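Local coordinates for monosaccharide ABC transporter substrate-binding protein, CUT2 family (PDB 4YHS), which probably captures a sugar or related small solute in the periplasm and delivers it to an ABC importer of the CUT2 family, at residues A[61-66]-A[119-124]; A[250-255]-A[275-280]; A[36-41]-A[320-325]. All blocks are in the same frame, centred on the assembly; numbering follows the deposited sequence.

In the fold
From the N terminus, the chain first lays down the turn 36-41 between strands 29-35 and 43-49, whose partner, 320-325, comes only near the end of the chain; interaction 3 therefore closes the longest loop, 278 residues, and the other two contacts are nested inside it. Interaction 1 comes next, closing a loop of 52 residues, mostly helix, by pairing strands 60-65 and 119-122 of the sheet that strand 322-331 also joins. Interaction 2 follows in series and closes a shorter loop of 19 residues at the ends of strands 247-250 and 272-275, in the separate four-stranded parallel sheet. The centres of interactions 1 and 2 are 26 Å apart, on opposite sides of the chain's centre.

Interaction 1: A[61-66]-A[119-124]; sequences LCVSFP and AVIIGA
Cys62 and Ser64 use both backbone N-H and C=O toward 119-124, making four hydrogen bonds in the regular pattern of parallel strands. Cys62 N reaches Ala119 O at 2.9 Å and Ile121 N reaches Cys62 O at 2.8 Å; Ser64 N then takes Ile121 O, and Gly123 N ends the series on Ser64 O. The bonds are nearly straight, 159° to 171° at the hydrogen.

Apolar contacts fall on two faces. On one, Leu61 forks: CD2 meets Ala119 CB at 3.9 Å, while CD1 meets Ile121 CD1 at 4.2 Å. Ile121 has CG1 anti to its carbonyl carbon (chi1 -64°), which carries CD1 back to that leucine. On the other face Cys62 CB lies 4.2 Å from Val120 CG2. Further along, Pro66 CD rests 3.3 Å from Gly123 O.

Helix 102-115, which leads into strand 119-122, covers the Cys62 face, joined to it by the Cys62-Cys112 disulfide and by a hydrogen bond from Gln105 to Ser64 OG. On the other face Val63 touches helix 71-87, and strands 90-95 and 144-147 flank the pair: parallel strands packed between helices, the alpha/beta build of a periplasmic binding protein domain.

Interaction 2: A[250-255]-A[275-280]; sequences GTAVTA and AFYMTP
The Tyr277 ring carries the methyl of Ala252 on one face, a CH-pi contact with CB 3.9 Å from the ring centroid and 27° off the normal. At the edge of this ring, in its plane, is Phe276 CD1, and Tyr277 CD2 sits over a face of the Phe276 ring. Phe276 CG stands between its backbone N and carbonyl carbon (chi1 63°), which folds the ring back beside Gly250, with CD2 3.2 Å from Gly250 O. That same oxygen accepts the Phe276 N-H at 3.0 Å, a bent bond of 142°. Thr251 CG2 runs alongside the Phe276 ring. Ala252 CB is also pressed against Thr279 CG2, 3.5 Å away, closer than usual for two carbons, while Ala275 CB nestles against Ala252 CA and Ala255 CB. With a leucine in place of the tyrosine, the ring face under the Ala252 methyl and the phenol oxygen beside Thr251 CB would be gone, and a gap would probably open over the first turn of helix 252-264.

Thr251 and Thr279 stand at N-cap positions; Thr279 OG1 caps Val282 N and also hydrogen-bonds Glu256. Loops that run from a parallel strand to a helix are typical of periplasmic binding protein domains, where they commonly line the ligand cleft; the Tyr277 side chain comes within about 3 Å (nearest atoms) of a bis-tris, probably from the crystallisation liquor, consistent with that.

Interaction 3: A[36-41]-A[320-325]; sequences PPFAAD and VKHVGP
Lys321 opens the contact, its aliphatic chain stretched out past Pro37 and Phe38 and crossing both at about a right angle. CG anti to the backbone N (chi1 -174°) starts that extended course, bringing Lys321 CG to 3.7 Å from Pro37 CB; CD then lies near the proline ring as well. The lysine chain also lies against the Phe38 ring, though the detail of that fit is doubtful.

Next comes His322, whose imidazole carries the polar part. Phe38 N donates to His322 ND1 at 2.9 Å, with 151° at the hydrogen, and the donor is only 7° out of the imidazole plane. Pro37 C lies at the same ring edge, and Pro37 CB packs 3.8 Å from His322 CB. ND1 also sits at the edge of the Phe38 ring, 3.8 Å from CD1, the two rings being oblique to each other. Beyond it, strand 322-331 continues between 29-35 and 158-160, and Lys159 makes a cation-pi contact with Phe38.

This is a surface contact, in which the type II turn Pro36 to Ala39, in the loop between strands 29-35 and 43-49, rests against the start of strand 322-331. Because ND1 accepts the Phe38 N-H, any proton on a neutral imidazole is likely to be on NE2, and protonation of ND1 would probably cost the bond.

Interaction 1: A[61-66]-A[119-124]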
# COMPACT_ATOMS: atom_id res chain seq x y z
N LEU A 61 -3.94 19.31 -12.03
CA LEU A 61 -4.34 18.32 -11.03
C LEU A 61 -3.84 18.77 -9.67
O LEU A 61 -2.63 18.91 -9.47
CB LEU A 61 -3.75 16.93 -11.31
CG LEU A 61 -4.04 16.33 -12.70
CD1 LEU A 61 -3.44 14.94 -12.79
CD2 LEU A 61 -5.52 16.31 -13.00
N CYS A 62 -4.77 18.99 -8.75
CA CYS A 62 -4.39 19.26 -7.36
C CYS A 62 -4.24 17.92 -6.67
O CYS A 62 -5.15 17.08 -6.75
CB CYS A 62 -5.42 20.14 -6.65
SG CYS A 62 -5.16 20.24 -4.87
N VAL A 63 -3.09 17.69 -6.02
CA VAL A 63 -2.85 16.42 -5.32
C VAL A 63 -2.60 16.74 -3.85
O VAL A 63 -1.67 17.48 -3.53
CB VAL A 63 -1.66 15.63 -5.92
CG1 VAL A 63 -1.57 14.24 -5.26
CG2 VAL A 63 -1.83 15.50 -7.42
N SER A 64 -3.42 16.16 -2.98
CA SER A 64 -3.37 16.40 -1.53
C SER A 64 -2.95 15.14 -0.77
O SER A 64 -3.63 14.10 -0.83
CB SER A 64 -4.74 16.90 -1.05
OG SER A 64 -4.85 16.91 0.37
N PHE A 65 -1.79 15.22 -0.13
CA PHE A 65 -1.19 14.11 0.60
C PHE A 65 -1.36 14.32 2.09
O PHE A 65 -1.43 15.47 2.55
CB PHE A 65 0.30 14.00 0.30
CG PHE A 65 0.66 13.11 -0.88
CD1 PHE A 65 -0.23 12.84 -1.88
CD2 PHE A 65 1.94 12.56 -0.95
CE1 PHE A 65 0.16 12.00 -2.96
CE2 PHE A 65 2.32 11.75 -1.99
CZ PHE A 65 1.46 11.46 -2.99
N PRO A 66 -1.42 13.23 2.86
CA PRO A 66 -1.47 13.36 4.33
C PRO A 66 -0.18 13.94 4.92
O PRO A 66 -0.23 14.65 5.94
CB PRO A 66 -1.69 11.91 4.79
CG PRO A 66 -1.11 11.08 3.69
CD PRO A 66 -1.39 11.83 2.43
N ALA A 119 -9.00 18.83 -11.45
CA ALA A 119 -9.34 17.64 -10.66
C ALA A 119 -8.53 17.64 -9.37
O ALA A 119 -7.48 18.27 -9.30
CB ALA A 119 -9.08 16.35 -11.45
N VAL A 120 -9.06 16.95 -8.36
CA VAL A 120 -8.39 16.79 -7.08
C VAL A 120 -8.15 15.30 -6.77
O VAL A 120 -9.09 14.50 -6.77
CB VAL A 120 -9.22 17.45 -5.94
CG1 VAL A 120 -8.51 17.25 -4.61
CG2 VAL A 120 -9.41 18.95 -6.21
N ILE A 121 -6.90 14.93 -6.50
CA ILE A 121 -6.52 13.59 -6.11
C ILE A 121 -6.16 13.65 -4.63
O ILE A 121 -5.35 14.45 -4.25
CB ILE A 121 -5.33 13.10 -6.99
CG1 ILE A 121 -5.79 13.00 -8.44
CG2 ILE A 121 -4.79 11.76 -6.52
CD1 ILE A 121 -4.63 12.81 -9.42
N ILE A 122 -6.79 12.83 -3.81
CA ILE A 122 -6.66 12.92 -2.35
C ILE A 122 -6.21 11.62 -1.70
O ILE A 122 -6.83 10.58 -1.88
CB ILE A 122 -8.01 13.30 -1.69
CG1 ILE A 122 -8.56 14.60 -2.22
CG2 ILE A 122 -7.86 13.44 -0.17
CD1 ILE A 122 -9.93 14.94 -1.65
N GLY A 123 -5.14 11.71 -0.90
CA GLY A 123 -4.78 10.68 0.05
C GLY A 123 -5.29 11.14 1.40
O GLY A 123 -4.66 11.96 2.07
N ALA A 124 -6.45 10.62 1.80
CA ALA A 124 -7.22 11.21 2.89
C ALA A 124 -6.68 10.88 4.27
O ALA A 124 -6.37 9.73 4.57
CB ALA A 124 -8.65 10.77 2.79

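Interaction 2: A[250-255]-A[275-280]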
# COMPACT_ATOMS: atom_id res chain seq x y z
N GLY A 250 4.87 -10.31 10.48
CA GLY A 250 4.09 -9.21 11.02
C GLY A 250 4.38 -7.92 10.29
O GLY A 250 4.61 -7.93 9.08
N THR A 251 4.35 -6.79 10.99
CA THR A 251 4.57 -5.53 10.30
C THR A 251 5.99 -5.47 9.74
O THR A 251 6.91 -6.20 10.17
CB THR A 251 4.36 -4.30 11.19
OG1 THR A 251 5.45 -4.18 12.09
CG2 THR A 251 3.03 -4.38 11.98
N ALA A 252 6.18 -4.56 8.79
CA ALA A 252 7.52 -4.33 8.25
C ALA A 252 8.47 -3.91 9.36
O ALA A 252 9.63 -4.32 9.38
CB ALA A 252 7.47 -3.26 7.15
N VAL A 253 7.98 -3.10 10.29
CA VAL A 253 8.78 -2.70 11.44
C VAL A 253 9.28 -3.94 12.22
O VAL A 253 10.44 -4.01 12.67
CB VAL A 253 7.98 -1.78 12.37
CG1 VAL A 253 8.77 -1.45 13.64
CG2 VAL A 253 7.61 -0.51 11.61
N THR A 254 8.38 -4.90 12.39
CA THR A 254 8.68 -6.14 13.09
C THR A 254 9.77 -6.95 12.37
O THR A 254 10.76 -7.41 12.97
CB THR A 254 7.43 -7.04 13.20
OG1 THR A 254 6.29 -6.29 13.64
CG2 THR A 254 7.68 -8.16 14.18
N ALA A 255 9.58 -7.12 11.07
CA ALA A 255 10.54 -7.90 10.25
C ALA A 255 11.90 -7.22 10.23
O ALA A 255 12.93 -7.88 10.38
CB ALA A 255 10.04 -8.07 8.86
N ALA A 275 7.14 -9.87 6.29
CA ALA A 275 6.31 -8.71 6.58
C ALA A 275 5.04 -8.81 5.73
O ALA A 275 5.05 -9.48 4.69
CB ALA A 275 7.07 -7.40 6.29
N PHE A 276 3.94 -8.17 6.16
CA PHE A 276 2.74 -8.15 5.31
C PHE A 276 2.59 -6.83 4.56
O PHE A 276 1.54 -6.57 3.95
CB PHE A 276 1.45 -8.48 6.10
CG PHE A 276 1.08 -7.50 7.18
CD1 PHE A 276 0.27 -6.40 6.91
CD2 PHE A 276 1.48 -7.72 8.49
CE1 PHE A 276 -0.12 -5.51 7.94
CE2 PHE A 276 1.09 -6.87 9.51
CZ PHE A 276 0.30 -5.76 9.23
N TYR A 277 3.68 -6.07 4.49
CA TYR A 277 3.71 -4.90 3.60
C TYR A 277 5.18 -4.50 3.32
O TYR A 277 6.13 -5.04 3.91
CB TYR A 277 2.85 -3.74 4.18
CG TYR A 277 3.29 -3.10 5.47
CD1 TYR A 277 4.16 -2.00 5.48
CD2 TYR A 277 2.82 -3.56 6.69
CE1 TYR A 277 4.56 -1.41 6.64
CE2 TYR A 277 3.23 -2.97 7.88
CZ TYR A 277 4.08 -1.90 7.85
OH TYR A 277 4.50 -1.32 9.03
N MSE A 278 5.36 -3.58 2.36
CA MSE A 278 6.69 -3.31 1.80
C MSE A 278 7.26 -1.96 2.23
O MSE A 278 6.53 -0.96 2.25
CB MSE A 278 6.61 -3.34 0.27
CG MSE A 278 7.92 -3.11 -0.44
SE MSE A 278 9.25 -4.54 -0.05
CE MSE A 278 8.29 -6.08 -0.77
N THR A 279 8.55 -1.97 2.56
CA THR A 279 9.31 -0.76 2.95
C THR A 279 10.71 -0.91 2.37
O THR A 279 11.10 -2.01 2.01
CB THR A 279 9.47 -0.60 4.44
OG1 THR A 279 10.24 -1.69 4.93
CG2 THR A 279 8.12 -0.52 5.15
N PRO A 280 11.48 0.19 2.30
CA PRO A 280 12.86 0.01 1.83
C PRO A 280 13.68 -0.96 2.71
O PRO A 280 14.48 -1.72 2.16
CB PRO A 280 13.42 1.44 1.88
CG PRO A 280 12.23 2.30 1.61
CD PRO A 280 11.11 1.62 2.39

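Interaction 3: A[36-41]-A[320-325]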
# COMPACT_ATOMS: atom_id res chain seq x y z
N PRO A 36 -19.78 -4.27 -8.18
CA PRO A 36 -19.96 -2.88 -8.59
C PRO A 36 -18.97 -1.96 -7.89
O PRO A 36 -18.59 -2.22 -6.74
CB PRO A 36 -21.41 -2.56 -8.19
CG PRO A 36 -21.78 -3.58 -7.18
CD PRO A 36 -20.92 -4.77 -7.39
N PRO A 37 -18.51 -0.93 -8.60
CA PRO A 37 -17.52 -0.06 -7.97
C PRO A 37 -18.03 0.57 -6.68
O PRO A 37 -19.19 0.96 -6.59
CB PRO A 37 -17.23 1.00 -9.05
CG PRO A 37 -18.20 0.78 -10.15
CD PRO A 37 -18.73 -0.61 -10.02
N PHE A 38 -17.14 0.63 -5.69
CA PHE A 38 -17.37 1.28 -4.39
C PHE A 38 -18.21 0.41 -3.44
O PHE A 38 -18.42 0.77 -2.28
CB PHE A 38 -18.05 2.64 -4.54
CG PHE A 38 -17.32 3.62 -5.40
CD1 PHE A 38 -16.07 3.35 -5.91
CD2 PHE A 38 -17.90 4.84 -5.70
CE1 PHE A 38 -15.42 4.26 -6.71
CE2 PHE A 38 -17.25 5.76 -6.48
CZ PHE A 38 -15.99 5.46 -6.99
N ALA A 39 -18.73 -0.72 -3.93
CA ALA A 39 -19.54 -1.60 -3.09
C ALA A 39 -18.64 -2.34 -2.09
O ALA A 39 -17.61 -2.87 -2.46
CB ALA A 39 -20.31 -2.59 -3.95
N ALA A 40 -19.04 -2.35 -0.82
CA ALA A 40 -18.23 -2.97 0.24
C ALA A 40 -18.13 -4.49 0.05
O ALA A 40 -17.21 -5.13 0.57
CB ALA A 40 -18.81 -2.66 1.61
N ASP A 41 -19.08 -5.04 -0.69
CA ASP A 41 -19.11 -6.45 -1.03
C ASP A 41 -18.99 -6.69 -2.54
O ASP A 41 -19.46 -7.70 -3.06
CB ASP A 41 -20.42 -7.07 -0.53
CG ASP A 41 -21.62 -6.55 -1.30
OD1 ASP A 41 -21.65 -5.33 -1.59
OD2 ASP A 41 -22.51 -7.37 -1.64
N VAL A 320 -11.54 2.93 -15.42
CA VAL A 320 -11.86 1.89 -14.47
C VAL A 320 -12.13 2.61 -13.15
O VAL A 320 -11.29 3.35 -12.68
CB VAL A 320 -10.70 0.87 -14.33
CG1 VAL A 320 -11.05 -0.14 -13.28
CG2 VAL A 320 -10.42 0.21 -15.69
N LYS A 321 -13.31 2.41 -12.56
CA LYS A 321 -13.73 3.27 -11.45
C LYS A 321 -13.14 2.89 -10.10
O LYS A 321 -12.88 3.76 -9.26
CB LYS A 321 -15.25 3.27 -11.35
CG LYS A 321 -15.84 4.21 -10.33
CD LYS A 321 -17.32 4.48 -10.66
CE LYS A 321 -17.99 5.28 -9.54
NZ LYS A 321 -19.32 5.84 -9.92
N HIS A 322 -12.95 1.60 -9.87
CA HIS A 322 -12.47 1.14 -8.59
C HIS A 322 -11.43 0.02 -8.83
O HIS A 322 -11.76 -1.10 -9.22
CB HIS A 322 -13.66 0.70 -7.75
CG HIS A 322 -13.33 0.27 -6.36
ND1 HIS A 322 -14.31 0.01 -5.42
CD2 HIS A 322 -12.15 -0.01 -5.75
CE1 HIS A 322 -13.75 -0.39 -4.30
NE2 HIS A 322 -12.44 -0.42 -4.47
N VAL A 323 -10.16 0.36 -8.64
CA VAL A 323 -9.08 -0.58 -9.00
C VAL A 323 -7.84 -0.40 -8.12
O VAL A 323 -7.54 0.68 -7.60
CB VAL A 323 -8.72 -0.42 -10.53
CG1 VAL A 323 -8.18 0.99 -10.86
CG2 VAL A 323 -7.78 -1.51 -11.04
N GLY A 324 -7.13 -1.51 -7.95
CA GLY A 324 -5.82 -1.52 -7.32
C GLY A 324 -4.85 -2.39 -8.09
O GLY A 324 -5.26 -3.30 -8.81
N PRO A 325 -3.54 -2.12 -7.94
CA PRO A 325 -2.58 -3.09 -8.46
C PRO A 325 -2.83 -4.48 -7.86
O PRO A 325 -3.28 -4.59 -6.72
CB PRO A 325 -1.24 -2.53 -7.99
CG PRO A 325 -1.47 -1.08 -7.82
CD PRO A 325 -2.87 -0.96 -7.32